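Side-chain contacts in 3-hydroxyisobutyrate dehydrogenase (Salmonella typhimurium, PDB 3G0O), which probably catalyses the oxidation of L-threonate to 2-dehydro-L-erythronate, using NAD(+) in preference to NADP(+) as cosubstrate: residues S102-S106 and A107-E111; K155-L158 and D159-S163; N220-F224 and E225-Q229; R239-V242 and D243-V246; F261-P264 and L265-T268. All blocks are in the same frame, centred on the assembly; numbering follows the deposited sequence.

Overall arrangement
Contacts 1 and 2 belong to the N-terminal Rossmann-type domain, contacts 3, 4 and 5 to the helical C-terminal domain. Contacts 1, 3 and 4 lie near Lys179, the predicted active-site lysine: the side chains of Ile104, Met223 and Phe245 are about 8, 9 and 8 Å from its side chain. Contacts 3 and 4 touch, with Arg227 NH2 3.7 Å from Ser240 CB, and both approach a bound tartrate, probably from the crystallisation liquor. Contacts 1 and 4, in different domains, come within about 7 Å (nearest atoms) without touching. Contacts 2 and 5 are the most distant pair, their centres 35 Å apart. Contacts 3 and 5 both meet the second subunit.

Contact 1 (S102-S106 and A107-E111); sequences STISS and ADAQE
Ser105 and Asp108 meet at the start of helix 106-117, where Ser105 is the N-cap and its OG accepts the amide hydrogen of Asp108 N at 3.0 Å. The hydroxyl sits between the backbone N and the carbonyl carbon of its own residue (chi1 71°), which turns it back over the first helical turn. Asp108 OD2 lies 3.2 Å from Ser105 OG, at best a weak bond, and one water links this carboxylate oxygen to Ser105 N, donating to OD2 at 2.8 Å and accepting from the amide at 3.0 Å. The pairing recalls a capping box in which a water replaces the direct return bond.

The tight part is the buried one. There Ile104 CD1 rests on Ala109, 3.8 Å from its CA and 3.9 Å from its CB, and both residues also touch Ser176 of helix 174-202. Looser is the side carrying Gln110, an exposed residue whose extended chain runs beside the turn and brings its amide to Ser106. Its NE2 donates to Ser106 OG at 2.9 Å, with the hydroxyl close to the amide plane but the N-H bent to 136°, and makes a second, weak bond to Ser106 O.

Asp108 has its stronger partner in Arg79, a salt bridge through OD1. A carboxylate held between this arginine and the positive end of the helix dipole would probably be stabilised as the anion.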
loop_
_atom_site.group_PDB
_atom_site.type_symbol
_atom_site.label_atom_id
_atom_site.label_comp_id
_atom_site.label_asym_id
_atom_site.label_seq_id
_atom_site.Cartn_x
_atom_site.Cartn_y
_atom_site.Cartn_z
ATOM N N SER A 102 -2.920 18.031 13.422
ATOM C CA SER A 102 -1.709 17.386 13.916
ATOM C C SER A 102 -2.025 15.896 14.044
ATOM O O SER A 102 -2.812 15.356 13.276
ATOM C CB SER A 102 -1.351 17.980 15.285
ATOM O OG SER A 102 -0.206 17.371 15.852
ATOM N N THR A 103 -1.397 15.228 15.000
ATOM C CA THR A 103 -1.678 13.817 15.234
ATOM C C THR A 103 -1.718 13.684 16.747
ATOM O O THR A 103 -0.699 13.435 17.393
ATOM C CB THR A 103 -0.595 12.899 14.635
ATOM O OG1 THR A 103 -0.507 13.124 13.223
ATOM C CG2 THR A 103 -0.944 11.441 14.870
ATOM N N ILE A 104 -2.911 13.868 17.299
ATOM C CA ILE A 104 -3.110 13.834 18.739
ATOM C C ILE A 104 -4.178 12.829 19.171
ATOM O O ILE A 104 -4.921 12.299 18.350
ATOM C CB ILE A 104 -3.494 15.251 19.235
ATOM C CG1 ILE A 104 -4.878 15.649 18.706
ATOM C CG2 ILE A 104 -2.457 16.256 18.761
ATOM C CD1 ILE A 104 -5.308 17.069 19.080
ATOM N N SER A 105 -4.262 12.582 20.474
ATOM C CA SER A 105 -5.240 11.643 20.998
ATOM C C SER A 105 -6.622 12.275 20.954
ATOM O O SER A 105 -6.755 13.499 20.858
ATOM C CB SER A 105 -4.908 11.280 22.442
ATOM O OG SER A 105 -5.163 12.377 23.300
ATOM N N SER A 106 -7.649 11.436 21.010
ATOM C CA SER A 106 -9.020 11.919 21.008
ATOM C C SER A 106 -9.250 12.753 22.264
ATOM O O SER A 106 -9.924 13.790 22.224
ATOM C CB SER A 106 -9.997 10.750 20.991
ATOM O OG SER A 106 -11.331 11.215 20.931
ATOM N N ALA A 107 -8.683 12.302 23.380
ATOM C CA ALA A 107 -8.828 13.018 24.643
ATOM C C ALA A 107 -8.258 14.431 24.521
ATOM O O ALA A 107 -8.889 15.393 24.950
ATOM C CB ALA A 107 -8.115 12.256 25.761
ATOM N N ASP A 108 -7.066 14.553 23.938
ATOM C CA ASP A 108 -6.448 15.865 23.778
ATOM C C ASP A 108 -7.263 16.779 22.868
ATOM O O ASP A 108 -7.385 17.980 23.130
ATOM C CB ASP A 108 -5.025 15.733 23.240
ATOM C CG ASP A 108 -4.015 15.408 24.332
ATOM O OD1 ASP A 108 -4.194 15.881 25.474
ATOM O OD2 ASP A 108 -3.032 14.698 24.050
ATOM N N ALA A 109 -7.820 16.220 21.797
ATOM C CA ALA A 109 -8.639 17.011 20.886
ATOM C C ALA A 109 -9.861 17.561 21.629
ATOM O O ALA A 109 -10.256 18.716 21.436
ATOM C CB ALA A 109 -9.086 16.160 19.707
ATOM N N GLN A 110 -10.462 16.731 22.476
ATOM C CA GLN A 110 -11.634 17.148 23.240
ATOM C C GLN A 110 -11.276 18.184 24.309
ATOM O O GLN A 110 -12.007 19.154 24.510
ATOM C CB GLN A 110 -12.297 15.930 23.884
ATOM C CG GLN A 110 -12.900 14.965 22.874
ATOM C CD GLN A 110 -13.370 13.671 23.507
ATOM O OE1 GLN A 110 -14.186 13.677 24.424
ATOM N NE2 GLN A 110 -12.852 12.548 23.019
ATOM N N GLU A 111 -10.151 17.977 24.988
ATOM C CA GLU A 111 -9.697 18.903 26.020
ATOM C C GLU A 111 -9.392 20.277 25.416
ATOM O O GLU A 111 -9.761 21.317 25.970
ATOM C CB GLU A 111 -8.447 18.351 26.700
ATOM C CG GLU A 111 -8.709 17.158 27.610
ATOM C CD GLU A 111 -7.444 16.379 27.944
ATOM O OE1 GLU A 111 -6.403 17.014 28.222
ATOM O OE2 GLU A 111 -7.496 15.129 27.936
HETATM O O HOH W 1 -1.761 13.160 22.049
#

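Contact 2 (K155-L158 and D159-S163)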
loop_
_atom_site.group_PDB
_atom_site.type_symbol
_atom_site.label_atom_id
_atom_site.label_comp_id
_atom_site.label_asym_id
_atom_site.label_seq_id
_atom_site.Cartn_x
_atom_site.Cartn_y
_atom_site.Cartn_z
ATOM N N LYS A 155 -14.994 26.641 6.052
ATOM C CA LYS A 155 -15.242 26.251 4.665
ATOM C C LYS A 155 -14.278 26.864 3.649
ATOM O O LYS A 155 -13.791 26.170 2.758
ATOM C CB LYS A 155 -16.679 26.583 4.268
ATOM C CG LYS A 155 -17.094 25.986 2.926
ATOM C CD LYS A 155 -18.539 26.328 2.613
ATOM C CE LYS A 155 -19.009 25.599 1.371
ATOM N NZ LYS A 155 -18.101 25.842 0.215
ATOM N N PRO A 156 -14.006 28.179 3.754
ATOM C CA PRO A 156 -13.084 28.809 2.805
ATOM C C PRO A 156 -11.706 28.151 2.856
ATOM O O PRO A 156 -11.055 27.968 1.829
ATOM C CB PRO A 156 -13.048 30.262 3.276
ATOM C CG PRO A 156 -14.421 30.466 3.826
ATOM C CD PRO A 156 -14.636 29.193 4.620
ATOM N N VAL A 157 -11.271 27.799 4.062
ATOM C CA VAL A 157 -9.973 27.163 4.245
ATOM C C VAL A 157 -9.982 25.735 3.706
ATOM O O VAL A 157 -9.097 25.350 2.946
ATOM C CB VAL A 157 -9.572 27.139 5.735
ATOM C CG1 VAL A 157 -8.253 26.389 5.910
ATOM C CG2 VAL A 157 -9.448 28.561 6.261
ATOM N N LEU A 158 -10.990 24.959 4.091
ATOM C CA LEU A 158 -11.098 23.577 3.635
ATOM C C LEU A 158 -11.200 23.502 2.112
ATOM O O LEU A 158 -10.554 22.662 1.484
ATOM C CB LEU A 158 -12.310 22.904 4.291
ATOM C CG LEU A 158 -12.230 22.776 5.818
ATOM C CD1 LEU A 158 -13.601 22.444 6.387
ATOM C CD2 LEU A 158 -11.214 21.699 6.189
ATOM N N ASP A 159 -11.999 24.384 1.515
ATOM C CA ASP A 159 -12.153 24.399 0.059
ATOM C C ASP A 159 -10.805 24.645 -0.622
ATOM O O ASP A 159 -10.524 24.105 -1.690
ATOM C CB ASP A 159 -13.120 25.512 -0.386
ATOM C CG ASP A 159 -14.579 25.189 -0.106
ATOM O OD1 ASP A 159 -14.892 24.070 0.354
ATOM O OD2 ASP A 159 -15.423 26.077 -0.362
ATOM N N ALA A 160 -9.974 25.469 0.004
ATOM C CA ALA A 160 -8.678 25.817 -0.563
ATOM C C ALA A 160 -7.591 24.762 -0.395
ATOM O O ALA A 160 -6.911 24.407 -1.355
ATOM C CB ALA A 160 -8.199 27.137 0.027
ATOM N N VAL A 161 -7.432 24.270 0.826
ATOM C CA VAL A 161 -6.384 23.300 1.116
ATOM C C VAL A 161 -6.700 21.836 0.835
ATOM O O VAL A 161 -5.782 21.038 0.641
ATOM C CB VAL A 161 -5.938 23.408 2.592
ATOM C CG1 VAL A 161 -5.640 24.855 2.936
ATOM C CG2 VAL A 161 -7.019 22.844 3.510
ATOM N N ALA A 162 -7.982 21.481 0.797
ATOM C CA ALA A 162 -8.362 20.084 0.590
ATOM C C ALA A 162 -9.195 19.764 -0.642
ATOM O O ALA A 162 -9.863 20.631 -1.210
ATOM C CB ALA A 162 -9.092 19.581 1.823
ATOM N N SER A 163 -9.143 18.493 -1.041
ATOM C CA SER A 163 -9.912 17.994 -2.176
ATOM C C SER A 163 -10.878 16.911 -1.683
ATOM O O SER A 163 -11.849 16.575 -2.358
ATOM C CB SER A 163 -8.983 17.434 -3.260
ATOM O OG SER A 163 -8.144 16.417 -2.753
HETATM O O HOH W 2 -17.195 22.987 -1.568
#
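Lys155 NZ reaches Asp159 OD2 at 2.7 Å, a salt bridge spanning one turn of helix 148-161. The lysine leaves the backbone with CG opposite its own N (chi1 -170°), runs extended as far as CE, and bends only at the last torsion (chi4 -54°), which swings the ammonium across onto the carboxylate. There it takes the syn lone pair of OD2. A water donates to the other oxygen, Asp159 OD1, at 3.2 Å and forms a weak link to NZ.

Beneath the pair, Asp159 N bonds to Lys155 O at 2.8 Å. Val157 O takes a nearly straight bond from Val161 N, 2.9 Å with an N-H...O angle of 173°, and a weak one from Ala160 N.

On the buried side Val157 CG1 lies 4.2 Å from Val161 CG1. Val157 rests on Ala67, Val69 and Met99 of the sheet, while Val161 packs against helix 17-28. The helix connects the parallel strands 140-145 and 162-169, a beta-alpha-beta crossover of the Rossmann-type domain, and Ala162 N donates to Leu158 O as the chain leaves it.

Charge is thus kept to the outer face, where solvent probably weakens the pair's electrostatic gain.

Contact 3 (N220-F224 and E225-Q229)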
loop_
_atom_site.group_PDB
_atom_site.type_symbol
_atom_site.label_atom_id
_atom_site.label_comp_id
_atom_site.label_asym_id
_atom_site.label_seq_id
_atom_site.Cartn_x
_atom_site.Cartn_y
_atom_site.Cartn_z
ATOM N N ASN A 220 2.201 -3.122 -3.926
ATOM C CA ASN A 220 2.564 -1.723 -3.752
ATOM C C ASN A 220 1.738 -1.026 -2.675
ATOM O O ASN A 220 0.629 -1.452 -2.346
ATOM C CB ASN A 220 2.395 -0.990 -5.089
ATOM C CG ASN A 220 3.032 0.392 -5.096
ATOM O OD1 ASN A 220 4.036 0.636 -4.423
ATOM N ND2 ASN A 220 2.460 1.298 -5.884
ATOM N N SER A 221 2.306 0.032 -2.107
ATOM C CA SER A 221 1.606 0.836 -1.116
ATOM C C SER A 221 2.084 2.258 -1.346
ATOM O O SER A 221 3.157 2.472 -1.924
ATOM C CB SER A 221 1.938 0.398 0.312
ATOM O OG SER A 221 3.218 0.855 0.716
ATOM N N TRP A 222 1.292 3.228 -0.913
ATOM C CA TRP A 222 1.681 4.619 -1.085
ATOM C C TRP A 222 3.009 4.841 -0.359
ATOM O O TRP A 222 3.911 5.488 -0.885
ATOM C CB TRP A 222 0.618 5.559 -0.508
ATOM C CG TRP A 222 0.803 6.984 -0.946
ATOM C CD1 TRP A 222 0.218 7.597 -2.018
ATOM C CD2 TRP A 222 1.676 7.959 -0.353
ATOM N NE1 TRP A 222 0.673 8.891 -2.131
ATOM C CE2 TRP A 222 1.565 9.139 -1.126
ATOM C CE3 TRP A 222 2.536 7.950 0.752
ATOM C CZ2 TRP A 222 2.290 10.299 -0.825
ATOM C CZ3 TRP A 222 3.255 9.104 1.049
ATOM C CH2 TRP A 222 3.126 10.262 0.262
HETATM N N MSE A 223 3.130 4.293 0.849
HETATM C CA MSE A 223 4.365 4.454 1.608
HETATM C C MSE A 223 5.556 3.740 0.983
HETATM O O MSE A 223 6.678 4.235 1.048
HETATM C CB MSE A 223 4.170 3.999 3.059
HETATM C CG MSE A 223 3.393 5.010 3.885
HETATM SE SE MSE A 223 4.291 6.752 3.922
HETATM C CE MSE A 223 3.306 7.548 5.390
ATOM N N PHE A 224 5.331 2.574 0.386
ATOM C CA PHE A 224 6.431 1.870 -0.258
ATOM C C PHE A 224 6.952 2.752 -1.392
ATOM O O PHE A 224 8.146 3.046 -1.476
ATOM C CB PHE A 224 5.973 0.533 -0.857
ATOM C CG PHE A 224 7.074 -0.217 -1.561
ATOM C CD1 PHE A 224 7.777 -1.231 -0.909
ATOM C CD2 PHE A 224 7.461 0.140 -2.851
ATOM C CE1 PHE A 224 8.852 -1.875 -1.529
ATOM C CE2 PHE A 224 8.534 -0.494 -3.480
ATOM C CZ PHE A 224 9.233 -1.504 -2.817
ATOM N N GLU A 225 6.042 3.180 -2.257
ATOM C CA GLU A 225 6.428 3.994 -3.400
ATOM C C GLU A 225 7.128 5.288 -3.001
ATOM O O GLU A 225 8.109 5.686 -3.629
ATOM C CB GLU A 225 5.210 4.307 -4.278
ATOM C CG GLU A 225 5.603 4.806 -5.660
ATOM C CD GLU A 225 4.445 4.846 -6.639
ATOM O OE1 GLU A 225 3.529 4.009 -6.533
ATOM O OE2 GLU A 225 4.461 5.707 -7.538
ATOM N N ASN A 226 6.645 5.935 -1.947
ATOM C CA ASN A 226 7.249 7.188 -1.508
ATOM C C ASN A 226 8.560 7.022 -0.748
ATOM O O ASN A 226 9.572 7.628 -1.106
ATOM C CB ASN A 226 6.259 7.969 -0.646
ATOM C CG ASN A 226 6.794 9.327 -0.239
ATOM O OD1 ASN A 226 7.440 9.473 0.800
ATOM N ND2 ASN A 226 6.539 10.328 -1.070
ATOM N N ARG A 227 8.547 6.185 0.287
ATOM C CA ARG A 227 9.726 5.977 1.119
ATOM C C ARG A 227 10.852 5.132 0.520
ATOM O O ARG A 227 12.033 5.429 0.729
ATOM C CB ARG A 227 9.288 5.381 2.463
ATOM C CG ARG A 227 8.217 6.204 3.188
ATOM C CD ARG A 227 8.693 7.618 3.427
ATOM N NE ARG A 227 8.079 8.214 4.611
ATOM C CZ ARG A 227 7.005 8.998 4.606
ATOM N NH1 ARG A 227 6.393 9.303 3.468
ATOM N NH2 ARG A 227 6.546 9.481 5.750
HETATM N N MSE A 228 10.513 4.089 -0.228
HETATM C CA MSE A 228 11.574 3.253 -0.774
HETATM C C MSE A 228 12.415 3.910 -1.868
HETATM O O MSE A 228 13.454 3.381 -2.258
HETATM C CB MSE A 228 11.019 1.904 -1.236
HETATM C CG MSE A 228 10.527 1.019 -0.084
HETATM SE SE MSE A 228 11.820 0.711 1.361
HETATM C CE MSE A 228 11.308 2.166 2.555
ATOM N N GLN A 229 11.974 5.061 -2.361
ATOM C CA GLN A 229 12.755 5.777 -3.361
ATOM C C GLN A 229 13.961 6.340 -2.603
ATOM O O GLN A 229 15.068 6.416 -3.131
ATOM C CB GLN A 229 11.942 6.921 -3.973
ATOM C CG GLN A 229 12.699 7.697 -5.045
ATOM C CD GLN A 229 13.084 6.830 -6.234
ATOM O OE1 GLN A 229 12.223 6.356 -6.976
ATOM N NE2 GLN A 229 14.382 6.612 -6.414
#
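Met228 CG lies over one face of the Phe224 ring, 3.7 Å from its centroid, in a CH-pi contact along the N-capped helix 222-232. The selenium of this selenomethionine stands farther off, oblique to the same ring, in a Met-aromatic contact. One residue before Phe224, Met223 SE sits above the guanidinium of Arg227, 3.3 Å from NH1, the two side chains running side by side. Trp222 and Asn226 are likewise aligned: CB of Asn226 lies over the face of the six-membered ring, a CH-pi contact, and its amide plane is only 11° from that of the indole.

Asn226 in turn helps to place the arginine, its OD1 accepting from Arg227 NH1 at 2.9 Å although the donor lies well above the carbonyl plane. Arg227 NE pairs with Asp286 in a salt bridge, and NH2 binds the tartrate. Farther out, His189, Ala218 and Leu185 of the second subunit pack against Ser221, Trp222, Met223 and Phe224.

At the helix start Ser221 OG caps Phe224 N at 2.7 Å. Asn220 ND2 donates to Glu225 OE1 at 3.0 Å and 167°, almost in its own amide plane, whereas Asn220 OD1 is buried without a polar partner in the model.

Contact 4 (R239-V242 and D243-V246); sequences RSAV and DIFV
Ser240 OG approaches Ile244 CG1 at 4.0 Å, a loose contact between the loop and the first turn of the helix that follows. The hydroxyl lies opposite its backbone N (chi1 -169°), beside the carbonyl carbon, which carries it forward along the chain to the isoleucine. The same serine side chain touches Arg227 and Asp286 and lies about 4 Å from the bound tartrate.

Ala241 is joined more closely. Its O accepts from Ile244 N at 2.9 Å, the donor standing 61° out of the carbonyl plane, and the isoleucine bends over this oxygen, with CB 3.2 Å from Ala241 O. The methyl of Ala241 and Ile244 CG1 are only loosely packed, and Ile244 also touches Val73. This bond to the third residue onward closes the opening turn of helix 242-258, part of the helical C-terminal domain that packs beside the Rossmann-type domain.

Val242 O takes the first i to i+4 bond of these residues, accepting in the carbonyl plane from Val246 N at 3.3 Å, and a weak bond from Phe245 N. Val242 CG1 lies 4.3 Å from Val246 CG2, and both valines rest on Phe273 of helix 264-281. Phe245 packs on Gln183, Ala186 and Ile190 of helix 174-202, and its ring also meets that of Phe273 with the planes about 25° apart. Asp243 OD1 bonds to Ser277 OG.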
loop_
_atom_site.group_PDB
_atom_site.type_symbol
_atom_site.label_atom_id
_atom_site.label_comp_id
_atom_site.label_asym_id
_atom_site.label_seq_id
_atom_site.Cartn_x
_atom_site.Cartn_y
_atom_site.Cartn_z
ATOM N N ARG A 239 12.599 13.667 5.888
ATOM C CA ARG A 239 11.467 14.381 5.313
ATOM C C ARG A 239 10.495 14.305 6.482
ATOM O O ARG A 239 9.904 15.300 6.897
ATOM C CB ARG A 239 10.877 13.645 4.105
ATOM C CG ARG A 239 11.608 13.861 2.787
ATOM C CD ARG A 239 12.937 13.139 2.738
ATOM N NE ARG A 239 13.454 13.074 1.372
ATOM C CZ ARG A 239 14.523 12.375 1.009
ATOM N NH1 ARG A 239 15.198 11.678 1.914
ATOM N NH2 ARG A 239 14.910 12.361 -0.262
ATOM N N SER A 240 10.359 13.087 7.003
ATOM C CA SER A 240 9.526 12.780 8.160
ATOM C C SER A 240 10.393 11.785 8.941
ATOM O O SER A 240 10.742 10.725 8.423
ATOM C CB SER A 240 8.215 12.129 7.724
ATOM O OG SER A 240 7.312 12.076 8.814
ATOM N N ALA A 241 10.742 12.137 10.176
ATOM C CA ALA A 241 11.635 11.321 10.999
ATOM C C ALA A 241 11.126 10.015 11.601
ATOM O O ALA A 241 9.928 9.817 11.808
ATOM C CB ALA A 241 12.218 12.181 12.111
ATOM N N VAL A 242 12.079 9.131 11.881
ATOM C CA VAL A 242 11.805 7.846 12.505
ATOM C C VAL A 242 11.024 8.082 13.793
ATOM O O VAL A 242 10.020 7.413 14.058
ATOM C CB VAL A 242 13.127 7.106 12.842
ATOM C CG1 VAL A 242 12.894 6.038 13.916
ATOM C CG2 VAL A 242 13.692 6.473 11.584
ATOM N N ASP A 243 11.482 9.045 14.589
ATOM C CA ASP A 243 10.827 9.356 15.855
ATOM C C ASP A 243 9.360 9.762 15.723
ATOM O O ASP A 243 8.611 9.694 16.698
ATOM C CB ASP A 243 11.607 10.442 16.611
ATOM C CG ASP A 243 12.875 9.902 17.250
ATOM O OD1 ASP A 243 12.955 8.670 17.456
ATOM O OD2 ASP A 243 13.783 10.705 17.560
ATOM N N ILE A 244 8.941 10.168 14.526
ATOM C CA ILE A 244 7.544 10.544 14.326
ATOM C C ILE A 244 6.673 9.304 14.474
ATOM O O ILE A 244 5.613 9.354 15.099
ATOM C CB ILE A 244 7.284 11.141 12.922
ATOM C CG1 ILE A 244 7.996 12.488 12.777
ATOM C CG2 ILE A 244 5.775 11.330 12.707
ATOM C CD1 ILE A 244 7.465 13.569 13.693
ATOM N N PHE A 245 7.111 8.192 13.892
ATOM C CA PHE A 245 6.327 6.976 13.999
ATOM C C PHE A 245 6.484 6.262 15.328
ATOM O O PHE A 245 5.621 5.474 15.713
ATOM C CB PHE A 245 6.593 6.051 12.813
ATOM C CG PHE A 245 5.783 6.418 11.612
ATOM C CD1 PHE A 245 6.318 7.214 10.607
ATOM C CD2 PHE A 245 4.439 6.066 11.546
ATOM C CE1 PHE A 245 5.524 7.662 9.552
ATOM C CE2 PHE A 245 3.636 6.508 10.501
ATOM C CZ PHE A 245 4.181 7.310 9.500
ATOM N N VAL A 246 7.577 6.534 16.033
ATOM C CA VAL A 246 7.756 5.957 17.362
ATOM C C VAL A 246 6.609 6.576 18.169
ATOM O O VAL A 246 5.920 5.901 18.938
ATOM C CB VAL A 246 9.106 6.375 17.999
ATOM C CG1 VAL A 246 9.110 6.040 19.481
ATOM C CG2 VAL A 246 10.249 5.668 17.302
#

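Contact 5 (F261-P264 and L265-T268); sequences FPLP and LAST
Ser267 and Thr268 turn their hydroxyls back onto the carbonyls of Leu263 and Pro264 through different first torsions. In Ser267 the oxygen stands between its own N and carbonyl carbon (chi1 67°), whereas Thr268 OG1 is opposite its carbonyl carbon and beside N (chi1 -62°). Ser267 OG comes 2.8 Å from Leu263 O and 3.2 Å from Pro264 O; its one proton can serve either acceptor, and the model leaves the choice unsettled. Thr268 OG1 donates to Pro264 O at 2.8 Å, with the donor tilted 16° from the carbonyl plane.

Backbone bonds run alongside. Ser267 N reaches Leu263 O at 3.0 Å, and Thr268 N makes only a long, weak bond to Pro264 O, so the threonine hydroxyl is the closer of the two donors from its residue. On another side of the turn the methyl of Ala266 packs on Leu263, with Ala266 CB 3.7 Å from both Leu263 CB and Leu263 CD1. Leu184 of helix 174-202 touches both residues.

Leu265 N and Ala266 N donate to the two carboxylate oxygens of Glu195 of the second subunit, where a negative charge would suit the helix dipole. Thr268 packs on Thr268 of that subunit, and the Phe261 ring meets Phe293 of it. The arrangement is a first helical turn containing a proline, in which serine and threonine hydroxyls bond back to carbonyls three or four residues earlier, at the interface between the two subunits.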
loop_
_atom_site.group_PDB
_atom_site.type_symbol
_atom_site.label_atom_id
_atom_site.label_comp_id
_atom_site.label_asym_id
_atom_site.label_seq_id
_atom_site.Cartn_x
_atom_site.Cartn_y
_atom_site.Cartn_z
ATOM N N PHE A 261 -7.742 -4.324 22.623
ATOM C CA PHE A 261 -7.651 -4.856 21.262
ATOM C C PHE A 261 -6.183 -5.155 20.944
ATOM O O PHE A 261 -5.317 -4.307 21.157
ATOM C CB PHE A 261 -8.188 -3.815 20.280
ATOM C CG PHE A 261 -8.319 -4.312 18.870
ATOM C CD1 PHE A 261 -9.462 -4.992 18.462
ATOM C CD2 PHE A 261 -7.296 -4.111 17.954
ATOM C CE1 PHE A 261 -9.584 -5.455 17.157
ATOM C CE2 PHE A 261 -7.408 -4.573 16.646
ATOM C CZ PHE A 261 -8.551 -5.247 16.249
ATOM N N PRO A 262 -5.887 -6.354 20.409
ATOM C CA PRO A 262 -4.505 -6.727 20.080
ATOM C C PRO A 262 -4.033 -6.218 18.725
ATOM O O PRO A 262 -4.813 -6.176 17.770
ATOM C CB PRO A 262 -4.550 -8.245 20.123
ATOM C CG PRO A 262 -5.897 -8.520 19.469
ATOM C CD PRO A 262 -6.810 -7.473 20.130
ATOM N N LEU A 263 -2.753 -5.856 18.644
ATOM C CA LEU A 263 -2.166 -5.355 17.406
ATOM C C LEU A 263 -0.888 -6.124 17.082
ATOM O O LEU A 263 0.215 -5.675 17.390
ATOM C CB LEU A 263 -1.842 -3.862 17.527
ATOM C CG LEU A 263 -2.995 -2.891 17.788
ATOM C CD1 LEU A 263 -2.449 -1.479 17.865
ATOM C CD2 LEU A 263 -4.044 -3.002 16.691
ATOM N N PRO A 264 -1.025 -7.298 16.453
ATOM C CA PRO A 264 0.156 -8.099 16.107
ATOM C C PRO A 264 1.160 -7.327 15.239
ATOM O O PRO A 264 2.350 -7.266 15.552
ATOM C CB PRO A 264 -0.446 -9.294 15.372
ATOM C CG PRO A 264 -1.795 -9.442 16.024
ATOM C CD PRO A 264 -2.270 -8.015 16.125
ATOM N N LEU A 265 0.674 -6.728 14.155
ATOM C CA LEU A 265 1.544 -5.993 13.245
ATOM C C LEU A 265 1.958 -4.593 13.712
ATOM O O LEU A 265 3.111 -4.197 13.540
ATOM C CB LEU A 265 0.891 -5.904 11.864
ATOM C CG LEU A 265 0.671 -7.246 11.157
ATOM C CD1 LEU A 265 -0.216 -7.036 9.934
ATOM C CD2 LEU A 265 2.012 -7.860 10.752
ATOM N N ALA A 266 1.033 -3.846 14.304
ATOM C CA ALA A 266 1.350 -2.493 14.770
ATOM C C ALA A 266 2.323 -2.499 15.938
ATOM O O ALA A 266 3.135 -1.575 16.079
ATOM C CB ALA A 266 0.083 -1.755 15.165
ATOM N N SER A 267 2.246 -3.532 16.777
ATOM C CA SER A 267 3.150 -3.617 17.922
ATOM C C SER A 267 4.544 -3.957 17.402
ATOM O O SER A 267 5.550 -3.490 17.937
ATOM C CB SER A 267 2.676 -4.680 18.931
ATOM O OG SER A 267 2.755 -5.994 18.407
ATOM N N THR A 268 4.598 -4.753 16.339
ATOM C CA THR A 268 5.877 -5.131 15.746
ATOM C C THR A 268 6.523 -3.904 15.106
ATOM O O THR A 268 7.706 -3.647 15.303
ATOM C CB THR A 268 5.696 -6.233 14.672
ATOM O OG1 THR A 268 5.159 -7.409 15.290
ATOM C CG2 THR A 268 7.041 -6.578 14.009
#